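Local atomic coordinates of YqgE/AlgH family protein (Corynebacterium diphtheriae NCTC 13129, PDB entry 2GS5), a protein that is of unknown function but belongs to the UPF0301 (AlgH) family of bacterial proteins. Residues A[29-34]-A[80-85]; A[37-40]-A[46-49]; A[107-110]-A[114-117]; A[162-167]-A[175-180]. One frame throughout, in Å; residues are numbered along the deposited sequence.

Contact 1: A[29-34]-A[80-85]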
loop_
_atom_site.group_PDB
_atom_site.type_symbol
_atom_site.label_atom_id
_atom_site.label_comp_id
_atom_site.label_asym_id
_atom_site.label_seq_id
_atom_site.Cartn_x
_atom_site.Cartn_y
_atom_site.Cartn_z
ATOM N N SER A 29 8.059 13.505 -9.307
ATOM C CA SER A 29 6.927 14.305 -8.843
ATOM C C SER A 29 6.804 14.173 -7.342
ATOM O O SER A 29 6.959 13.084 -6.800
ATOM C CB SER A 29 5.616 13.866 -9.489
ATOM O OG SER A 29 5.278 12.548 -9.098
ATOM N N GLU A 30 6.520 15.280 -6.675
ATOM C CA GLU A 30 6.457 15.265 -5.227
ATOM C C GLU A 30 5.420 14.264 -4.705
ATOM O O GLU A 30 5.659 13.599 -3.701
ATOM C CB GLU A 30 6.227 16.669 -4.666
ATOM C CG GLU A 30 4.979 17.383 -5.136
ATOM C CD GLU A 30 4.898 18.806 -4.598
ATOM O OE1 GLU A 30 5.871 19.569 -4.773
ATOM O OE2 GLU A 30 3.870 19.170 -3.994
ATOM N N ASP A 31 4.290 14.131 -5.394
ATOM C CA ASP A 31 3.240 13.224 -4.938
ATOM C C ASP A 31 3.580 11.741 -5.085
ATOM O O ASP A 31 3.013 10.919 -4.372
ATOM C CB ASP A 31 1.919 13.489 -5.674
ATOM C CG ASP A 31 1.249 14.788 -5.259
ATOM O OD1 ASP A 31 1.628 15.382 -4.226
ATOM O OD2 ASP A 31 0.329 15.231 -5.982
ATOM N N PHE A 32 4.456 11.381 -6.020
ATOM C CA PHE A 32 4.685 9.962 -6.320
ATOM C C PHE A 32 6.132 9.484 -6.235
ATOM O O PHE A 32 6.390 8.286 -6.319
ATOM C CB PHE A 32 4.110 9.610 -7.694
ATOM C CG PHE A 32 2.626 9.759 -7.772
ATOM C CD1 PHE A 32 1.810 8.760 -7.283
ATOM C CD2 PHE A 32 2.042 10.894 -8.319
ATOM C CE1 PHE A 32 0.434 8.887 -7.332
ATOM C CE2 PHE A 32 0.677 11.011 -8.379
ATOM C CZ PHE A 32 -0.125 10.014 -7.883
ATOM N N ALA A 33 7.075 10.404 -6.060
ATOM C CA ALA A 33 8.470 10.001 -6.007
ATOM C C ALA A 33 8.678 8.983 -4.887
ATOM O O ALA A 33 8.215 9.179 -3.751
ATOM C CB ALA A 33 9.383 11.207 -5.812
ATOM N N ARG A 34 9.363 7.895 -5.233
ATOM C CA ARG A 34 9.708 6.839 -4.284
ATOM C C ARG A 34 8.497 6.314 -3.517
ATOM O O ARG A 34 8.598 5.932 -2.359
ATOM C CB ARG A 34 10.808 7.323 -3.333
ATOM C CG ARG A 34 12.077 7.805 -4.068
ATOM C CD ARG A 34 12.710 6.735 -4.975
ATOM N NE ARG A 34 13.660 7.303 -5.936
ATOM C CZ ARG A 34 14.981 7.304 -5.798
ATOM N NH1 ARG A 34 15.736 7.839 -6.749
ATOM N NH2 ARG A 34 15.559 6.772 -4.729
ATOM N N GLY A 80 -1.985 8.664 1.705
ATOM C CA GLY A 80 -2.247 7.627 0.718
ATOM C C GLY A 80 -2.121 8.065 -0.723
ATOM O O GLY A 80 -1.836 7.257 -1.604
ATOM N N GLY A 81 -2.319 9.354 -0.974
ATOM C CA GLY A 81 -2.282 9.867 -2.328
ATOM C C GLY A 81 -2.877 11.254 -2.408
ATOM O O GLY A 81 -3.332 11.815 -1.405
ATOM N N PRO A 82 -2.885 11.817 -3.616
ATOM C CA PRO A 82 -3.265 13.215 -3.796
ATOM C C PRO A 82 -4.770 13.495 -3.858
ATOM O O PRO A 82 -5.173 14.650 -3.760
ATOM C CB PRO A 82 -2.602 13.564 -5.122
ATOM C CG PRO A 82 -2.655 12.298 -5.883
ATOM C CD PRO A 82 -2.445 11.200 -4.880
ATOM N N LEU A 83 -5.587 12.459 -4.032
ATOM C CA LEU A 83 -7.030 12.618 -4.168
ATOM C C LEU A 83 -7.739 12.395 -2.847
ATOM O O LEU A 83 -7.415 11.465 -2.124
ATOM C CB LEU A 83 -7.587 11.622 -5.181
ATOM C CG LEU A 83 -7.159 11.854 -6.629
ATOM C CD1 LEU A 83 -7.228 10.555 -7.417
ATOM C CD2 LEU A 83 -8.060 12.903 -7.256
ATOM N N ASN A 84 -8.737 13.217 -2.562
ATOM C CA ASN A 84 -9.614 12.990 -1.424
ATOM C C ASN A 84 -8.849 12.813 -0.117
ATOM O O ASN A 84 -9.035 11.827 0.600
ATOM C CB ASN A 84 -10.534 11.792 -1.695
ATOM C CG ASN A 84 -11.437 12.027 -2.876
ATOM O OD1 ASN A 84 -12.394 12.796 -2.785
ATOM N ND2 ASN A 84 -11.130 11.386 -4.002
ATOM N N GLN A 85 -8.010 13.797 0.203
ATOM C CA GLN A 85 -7.157 13.708 1.390
ATOM C C GLN A 85 -7.893 13.844 2.729
ATOM O O GLN A 85 -7.306 13.577 3.776
ATOM C CB GLN A 85 -5.994 14.694 1.289
ATOM C CG GLN A 85 -5.021 14.354 0.157
ATOM C CD GLN A 85 -3.703 15.090 0.279
ATOM O OE1 GLN A 85 -3.660 16.228 0.769
ATOM N NE2 GLN A 85 -2.616 14.452 -0.164
#
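Asp31 and Phe32 both reach the pyrrolidine ring of Pro82, a small surface contact between two loops that connect strands of the mixed beta sheet of this AlgH-like fold. Segment 29-34 belongs to the long connection between the antiparallel neighbours 19-23 and 36-42, and segment 80-85 follows the end of strand 76-79. The contact illustrates how side chains alone can join two loops: no hydrogen bond passes between the segments.

The apolar part is a meeting of rings. Phe32 offers the end of its ring, and CZ lies 4.0 Å from Pro82 CG and equally far from CD. The two side chains cross at about a right angle, the proline coming obliquely to the aromatic ring. With CG anti to its own carbonyl carbon (chi1 -64°), the end of the ring comes close to the proline, although the side chain does not set out in that direction; it also packs on Met27 and on Ala139 of strand 129-141. The polar group nearby makes only van der Waals contact: Asp31 OD2 rests 3.5 Å from Pro82 CB, beside the aliphatic ring, and the carboxylate lies where solvent can reach it.

Hydrogen bonds run within each segment and to neighbouring parts of the chain. Ser29 O accepts from both Phe32 N, at 3.1 Å, and Ala33 N, at 2.8 Å, closing a single helix-like turn that presents Asp31 and Phe32. Across the contact, Gly80 is tied by its backbone to Asn51 and Ala136, and Gln85 folds back so that NE2 donates to Gly81 O at 3.0 Å (166° at the hydrogen), lying 40° above the carbonyl plane.

Contact 2: A[37-40]-A[46-49]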
loop_
_atom_site.group_PDB
_atom_site.type_symbol
_atom_site.label_atom_id
_atom_site.label_comp_id
_atom_site.label_asym_id
_atom_site.label_seq_id
_atom_site.Cartn_x
_atom_site.Cartn_y
_atom_site.Cartn_z
ATOM N N ILE A 37 2.778 1.944 -3.893
ATOM C CA ILE A 37 1.329 2.110 -3.859
ATOM C C ILE A 37 0.635 0.763 -3.826
ATOM O O ILE A 37 0.680 0.014 -4.786
ATOM C CB ILE A 37 0.834 2.969 -5.032
ATOM C CG1 ILE A 37 1.486 4.361 -4.945
ATOM C CG2 ILE A 37 -0.707 3.098 -4.998
ATOM C CD1 ILE A 37 1.255 5.220 -6.126
ATOM N N LEU A 38 0.009 0.466 -2.690
ATOM C CA LEU A 38 -0.775 -0.754 -2.527
ATOM C C LEU A 38 -2.090 -0.626 -3.274
ATOM O O LEU A 38 -2.884 0.270 -2.992
ATOM C CB LEU A 38 -1.062 -0.997 -1.050
ATOM C CG LEU A 38 -1.939 -2.189 -0.691
ATOM C CD1 LEU A 38 -1.253 -3.494 -1.036
ATOM C CD2 LEU A 38 -2.315 -2.146 0.788
ATOM N N ILE A 39 -2.317 -1.529 -4.221
ATOM C CA ILE A 39 -3.576 -1.567 -4.961
ATOM C C ILE A 39 -4.666 -2.123 -4.052
ATOM O O ILE A 39 -4.539 -3.231 -3.518
ATOM C CB ILE A 39 -3.453 -2.405 -6.258
ATOM C CG1 ILE A 39 -2.413 -1.771 -7.186
ATOM C CG2 ILE A 39 -4.816 -2.557 -6.950
ATOM C CD1 ILE A 39 -2.062 -2.625 -8.384
ATOM N N ILE A 40 -5.718 -1.327 -3.848
ATOM C CA ILE A 40 -6.829 -1.710 -2.960
ATOM C C ILE A 40 -8.127 -2.009 -3.714
ATOM O O ILE A 40 -9.081 -2.544 -3.133
ATOM C CB ILE A 40 -7.082 -0.613 -1.887
ATOM C CG1 ILE A 40 -7.511 0.719 -2.521
ATOM C CG2 ILE A 40 -5.832 -0.428 -1.025
ATOM C CD1 ILE A 40 -7.764 1.817 -1.499
ATOM N N ALA A 46 -11.971 1.659 -12.454
ATOM C CA ALA A 46 -10.653 2.292 -12.259
ATOM C C ALA A 46 -9.775 1.425 -11.377
ATOM O O ALA A 46 -10.217 0.388 -10.901
ATOM C CB ALA A 46 -10.810 3.659 -11.627
ATOM N N THR A 47 -8.529 1.851 -11.172
ATOM C CA THR A 47 -7.645 1.215 -10.213
ATOM C C THR A 47 -7.379 2.233 -9.120
ATOM O O THR A 47 -7.125 3.401 -9.423
ATOM C CB THR A 47 -6.315 0.802 -10.851
ATOM O OG1 THR A 47 -6.588 0.005 -12.003
ATOM C CG2 THR A 47 -5.447 0.008 -9.879
ATOM N N PHE A 48 -7.466 1.797 -7.868
ATOM C CA PHE A 48 -7.234 2.670 -6.717
ATOM C C PHE A 48 -6.135 2.107 -5.860
ATOM O O PHE A 48 -6.033 0.887 -5.698
ATOM C CB PHE A 48 -8.494 2.769 -5.854
ATOM C CG PHE A 48 -9.685 3.313 -6.592
ATOM C CD1 PHE A 48 -9.995 4.658 -6.532
ATOM C CD2 PHE A 48 -10.489 2.471 -7.352
ATOM C CE1 PHE A 48 -11.099 5.155 -7.214
ATOM C CE2 PHE A 48 -11.593 2.955 -8.036
ATOM C CZ PHE A 48 -11.892 4.307 -7.961
ATOM N N GLY A 49 -5.331 2.980 -5.269
ATOM C CA GLY A 49 -4.282 2.549 -4.375
ATOM C C GLY A 49 -3.956 3.555 -3.305
ATOM O O GLY A 49 -4.395 4.702 -3.375
#
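Phe48 O receives the one hydrogen bond that passes between these segments, from Ile40 N at 2.9 Å and fairly straight (161° at the hydrogen). The same oxygen also takes a CA-H contact from Ile39, whose CA lies 3.5 Å from Phe48 O. The bond belongs to the beta hairpin formed by strands 36-42 and 47-51, in a buried part of the mixed sheet; Leu38 and Val50 continue the backbone ladder.

Ile39 and Gly49 form an antiparallel non-hydrogen-bonded pair. Gly49 carries no side chain, and the chains draw close there: its CA lies 3.0 Å from Leu38 O and 3.7 Å from Ile37 CG2. That methyl is anti to the backbone N of Ile37 and lies over the glycine. Diagonally from the pair, Ile39 CG2 meets Thr47 CG2 at 3.9 Å. Ile40 CG1, which sits between its own backbone N and carbonyl carbon (chi1 63°), packs against Phe48 CB, while the phenyl ring leads away. Thr47 OG1 hydrogen-bonds His42 ND1.

The cohesion is therefore mostly apolar: branched aliphatic groups and a bare glycine backbone make a dense, buried joint in which the single bridging polar pair has its donor and acceptor matched.

Contact 3: A[107-110]-A[114-117]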
loop_
_atom_site.group_PDB
_atom_site.type_symbol
_atom_site.label_atom_id
_atom_site.label_comp_id
_atom_site.label_asym_id
_atom_site.label_seq_id
_atom_site.Cartn_x
_atom_site.Cartn_y
_atom_site.Cartn_z
ATOM N N THR A 107 -12.358 -6.717 3.924
ATOM C CA THR A 107 -12.318 -7.038 2.505
ATOM C C THR A 107 -10.920 -7.520 2.164
ATOM O O THR A 107 -9.952 -6.772 2.314
ATOM C CB THR A 107 -12.644 -5.799 1.650
ATOM O OG1 THR A 107 -13.980 -5.372 1.926
ATOM C CG2 THR A 107 -12.493 -6.110 0.160
ATOM N N ARG A 108 -10.817 -8.777 1.737
ATOM C CA ARG A 108 -9.546 -9.364 1.347
ATOM C C ARG A 108 -8.972 -8.628 0.144
ATOM O O ARG A 108 -9.675 -8.394 -0.832
ATOM C CB ARG A 108 -9.737 -10.847 0.995
ATOM C CG ARG A 108 -8.503 -11.558 0.460
ATOM C CD ARG A 108 -8.834 -12.990 0.031
ATOM N NE ARG A 108 -7.934 -13.481 -1.012
ATOM C CZ ARG A 108 -7.965 -13.092 -2.290
ATOM N NH1 ARG A 108 -7.097 -13.604 -3.158
ATOM N NH2 ARG A 108 -8.849 -12.191 -2.715
ATOM N N LEU A 109 -7.704 -8.265 0.237
ATOM C CA LEU A 109 -6.953 -7.769 -0.898
ATOM C C LEU A 109 -6.210 -8.967 -1.483
ATOM O O LEU A 109 -6.596 -9.487 -2.529
ATOM C CB LEU A 109 -6.017 -6.644 -0.462
ATOM C CG LEU A 109 -6.743 -5.403 0.078
ATOM C CD1 LEU A 109 -5.725 -4.390 0.541
ATOM C CD2 LEU A 109 -7.669 -4.781 -0.971
ATOM N N ALA A 110 -5.182 -9.430 -0.777
ATOM C CA ALA A 110 -4.499 -10.673 -1.103
ATOM C C ALA A 110 -3.847 -11.169 0.176
ATOM O O ALA A 110 -3.472 -10.370 1.040
ATOM C CB ALA A 110 -3.452 -10.458 -2.204
ATOM N N VAL A 114 -6.056 -6.823 4.228
ATOM C CA VAL A 114 -7.469 -6.525 4.127
ATOM C C VAL A 114 -7.715 -5.027 4.193
ATOM O O VAL A 114 -6.928 -4.289 4.770
ATOM C CB VAL A 114 -8.278 -7.172 5.290
ATOM C CG1 VAL A 114 -8.362 -8.676 5.116
ATOM C CG2 VAL A 114 -7.683 -6.790 6.656
HETATM N N MSE A 115 -8.800 -4.585 3.569
HETATM C CA MSE A 115 -9.328 -3.249 3.832
HETATM C C MSE A 115 -10.320 -3.360 4.996
HETATM O O MSE A 115 -11.224 -4.197 4.965
HETATM C CB MSE A 115 -9.994 -2.667 2.574
HETATM C CG MSE A 115 -9.084 -1.850 1.648
HETATM SE SE MSE A 115 -10.283 -0.796 0.540
HETATM C CE MSE A 115 -11.459 -2.208 -0.137
ATOM N N VAL A 116 -10.141 -2.525 6.019
ATOM C CA VAL A 116 -10.986 -2.544 7.211
ATOM C C VAL A 116 -12.069 -1.496 7.049
ATOM O O VAL A 116 -11.774 -0.336 6.762
ATOM C CB VAL A 116 -10.174 -2.219 8.481
ATOM C CG1 VAL A 116 -11.061 -2.249 9.719
ATOM C CG2 VAL A 116 -9.002 -3.191 8.632
ATOM N N ASN A 117 -13.320 -1.907 7.205
ATOM C CA ASN A 117 -14.418 -0.971 7.185
ATOM C C ASN A 117 -14.396 -0.147 8.459
ATOM O O ASN A 117 -14.618 -0.679 9.546
ATOM C CB ASN A 117 -15.748 -1.714 7.052
ATOM C CG ASN A 117 -16.896 -0.794 6.752
ATOM O OD1 ASN A 117 -17.054 0.262 7.375
ATOM N ND2 ASN A 117 -17.726 -1.193 5.790
HETATM O O HOH W 1 -13.976 -3.598 4.058
#
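Thr107 and Met115 (a selenomethionine here) exchange both of their backbone hydrogen bonds, giving the antiparallel hydrogen-bonded pair of the beta hairpin 106-110/113-116. Met115 N donates to Thr107 O at 2.8 Å, and Thr107 N returns the bond to Met115 O at 3.0 Å. Both donors lie in the acceptor's carbonyl plane.

Each acceptor has a further contact. Val114 CA approaches Thr107 O to 3.1 Å, a CA-H...O contact that sits beside the N-H bond. Met115 O accepts a second hydrogen bond, from a water 3.0 Å away, which also bonds Thr107 OG1 at 2.8 Å. The water thus stitches the side chain of one strand to the backbone of the other. The hydroxyl is placed for this by its position anti to the carbonyl carbon (chi1 -63°), which leaves CG2 to run alongside Met115, 4.0 Å from CE, the two side chains pointing the same way.

Arg108 and Val114 pair next, without hydrogen bonds between them, and project to the other face, where Val114 CG1 lies against Arg108 CA. Leu109 crosses Met115 at about a right angle, CD2 being 4.2 Å from Met115 CG. Both of these residues pack on strand 36-42, Leu109 on Leu38 and Met115 on Ile40. Along its other edge strand 113-116 bonds to strand 87-94, through Val114 with Gly92 and Val116 with Gly90.

The chemistry implies a hairpin held by matched backbone amides, with a water bridging the Thr107 hydroxyl and Met115 O and apolar side chains fastening the hairpin to the rest of the fold.

Contact 4: A[162-167]-A[175-180]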
loop_
_atom_site.group_PDB
_atom_site.type_symbol
_atom_site.label_atom_id
_atom_site.label_comp_id
_atom_site.label_asym_id
_atom_site.label_seq_id
_atom_site.Cartn_x
_atom_site.Cartn_y
_atom_site.Cartn_z
ATOM N N PRO A 162 2.772 -8.041 4.639
ATOM C CA PRO A 162 2.276 -7.409 5.864
ATOM C C PRO A 162 3.210 -6.330 6.409
ATOM O O PRO A 162 2.734 -5.275 6.829
ATOM C CB PRO A 162 2.178 -8.590 6.833
ATOM C CG PRO A 162 1.824 -9.723 5.965
ATOM C CD PRO A 162 2.652 -9.508 4.709
ATOM N N SER A 163 4.525 -6.570 6.383
ATOM C CA SER A 163 5.495 -5.615 6.928
ATOM C C SER A 163 5.551 -4.281 6.168
ATOM O O SER A 163 6.060 -3.284 6.686
ATOM C CB SER A 163 6.894 -6.240 7.013
ATOM O OG SER A 163 7.339 -6.690 5.744
ATOM N N ASP A 164 5.033 -4.252 4.942
ATOM C CA ASP A 164 4.952 -3.001 4.180
ATOM C C ASP A 164 3.908 -2.082 4.788
ATOM O O ASP A 164 4.012 -0.860 4.695
ATOM C CB ASP A 164 4.591 -3.254 2.718
ATOM C CG ASP A 164 5.621 -4.079 1.989
ATOM O OD1 ASP A 164 6.807 -4.022 2.376
ATOM O OD2 ASP A 164 5.234 -4.802 1.049
ATOM N N VAL A 165 2.887 -2.698 5.373
ATOM C CA VAL A 165 1.765 -1.977 5.967
ATOM C C VAL A 165 2.011 -1.624 7.431
ATOM O O VAL A 165 1.493 -0.614 7.917
ATOM C CB VAL A 165 0.479 -2.822 5.852
ATOM C CG1 VAL A 165 -0.696 -2.115 6.526
ATOM C CG2 VAL A 165 0.181 -3.114 4.379
ATOM N N THR A 166 2.807 -2.444 8.125
ATOM C CA THR A 166 3.027 -2.302 9.567
ATOM C C THR A 166 4.446 -1.832 9.913
ATOM O O THR A 166 4.838 -1.814 11.081
ATOM C CB THR A 166 2.720 -3.631 10.306
ATOM O OG1 THR A 166 3.571 -4.671 9.811
ATOM C CG2 THR A 166 1.266 -4.028 10.108
ATOM N N ALA A 167 5.199 -1.408 8.900
ATOM C CA ALA A 167 6.579 -0.988 9.089
ATOM C C ALA A 167 6.719 0.161 10.094
ATOM O O ALA A 167 5.953 1.102 10.055
ATOM C CB ALA A 167 7.158 -0.564 7.762
ATOM N N GLY A 175 12.847 1.494 -0.312
ATOM C CA GLY A 175 14.088 0.731 -0.277
ATOM C C GLY A 175 13.904 -0.726 0.117
ATOM O O GLY A 175 14.486 -1.620 -0.506
ATOM N N ASP A 176 13.093 -0.971 1.145
ATOM C CA ASP A 176 12.869 -2.330 1.619
ATOM C C ASP A 176 12.168 -3.171 0.553
ATOM O O ASP A 176 12.518 -4.325 0.331
ATOM C CB ASP A 176 12.032 -2.336 2.904
ATOM C CG ASP A 176 12.780 -1.785 4.110
ATOM O OD1 ASP A 176 13.959 -1.393 3.989
ATOM O OD2 ASP A 176 12.172 -1.756 5.206
ATOM N N VAL A 177 11.193 -2.589 -0.136
ATOM C CA VAL A 177 10.489 -3.345 -1.182
ATOM C C VAL A 177 11.437 -3.644 -2.346
ATOM O O VAL A 177 11.433 -4.750 -2.873
ATOM C CB VAL A 177 9.217 -2.627 -1.688
ATOM C CG1 VAL A 177 8.581 -3.418 -2.823
ATOM C CG2 VAL A 177 8.231 -2.439 -0.536
HETATM N N MSE A 178 12.271 -2.674 -2.729
HETATM C CA MSE A 178 13.236 -2.878 -3.809
HETATM C C MSE A 178 14.200 -4.023 -3.491
HETATM O O MSE A 178 14.566 -4.799 -4.369
HETATM C CB MSE A 178 14.020 -1.581 -4.076
HETATM C CG MSE A 178 13.208 -0.490 -4.765
HETATM SE SE MSE A 178 12.835 -0.880 -6.647
HETATM C CE MSE A 178 14.592 -0.459 -7.380
ATOM N N ARG A 179 14.594 -4.135 -2.231
ATOM C CA ARG A 179 15.498 -5.216 -1.811
ATOM C C ARG A 179 14.923 -6.640 -1.915
ATOM O O ARG A 179 15.698 -7.608 -1.965
ATOM C CB ARG A 179 15.994 -4.972 -0.394
ATOM C CG ARG A 179 17.183 -4.048 -0.343
ATOM C CD ARG A 179 17.637 -3.851 1.095
ATOM N NE ARG A 179 16.826 -2.865 1.810
ATOM C CZ ARG A 179 16.951 -1.544 1.664
ATOM N NH1 ARG A 179 16.190 -0.729 2.372
ATOM N NH2 ARG A 179 17.831 -1.037 0.816
ATOM N N ARG A 180 13.596 -6.770 -1.945
ATOM C CA ARG A 180 12.936 -8.073 -2.118
ATOM C C ARG A 180 12.821 -8.531 -3.564
ATOM O O ARG A 180 12.439 -9.675 -3.817
ATOM C CB ARG A 180 11.498 -8.032 -1.588
ATOM C CG ARG A 180 11.324 -7.768 -0.129
ATOM C CD ARG A 180 9.978 -8.314 0.332
ATOM N NE ARG A 180 8.814 -7.722 -0.354
ATOM C CZ ARG A 180 8.149 -6.644 0.071
ATOM N NH1 ARG A 180 8.528 -5.995 1.165
ATOM N NH2 ARG A 180 7.092 -6.209 -0.605
#
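A two-pronged salt bridge, Asp164 with Arg180, links the short, weakly bonded helix 162-166 to segment 175-180, which carries helix 173-179; it joins the two last helices of this AlgH-like fold, which follow strand 155-159. The helices pack on different strands: Val165 touches Val91 of strand 87-94, whereas Val177 touches Val22 of strand 19-23.

The two side chains come from opposite directions and meet end-on. Arg180 NH1 donates to Asp164 OD1 at 2.9 Å, nearly straight at 163°, and NH2 reaches OD2 at 2.9 Å with more bend (142°). Both oxygens use their syn lone pairs. Each charged group has a second partner, since Leu161 N also donates to Asp164 OD2 and Arg180 NH2 also bonds Pro159 O; the buried carboxylate is thus held by three N-H groups, which should stabilise its negative charge.

Val177 flanks the bridge, with CG2 3.6 Å from Asp164 OD1. A bend in the arginine chain brings the guanidinium back over the preceding helical turn: Val177 CA lies 4.0 Å above one face, toward the rim, while the carboxylate plane is turned 27° from the guanidinium plane.

From the N terminus, the chain first passes the 29-34 loop, then makes the hairpin of contact 2, and only afterwards closes contact 1 at 80-85; the short loop of contact 2 therefore sits within the longer one of contact 1. Contacts 3 and 4 follow in series, and no loops cross. The first two are joined by packing, Phe32 CD1 lying 3.8 Å from Ile37 CD1. Contact 3 adds a further hairpin to the same sheet and leans on contact 2, where Leu109 CD2 approaches Ile40 O to 3.4 Å. Contact 4 ties the late helices together, its nearest atoms about 4 Å from contact 2 without touching it.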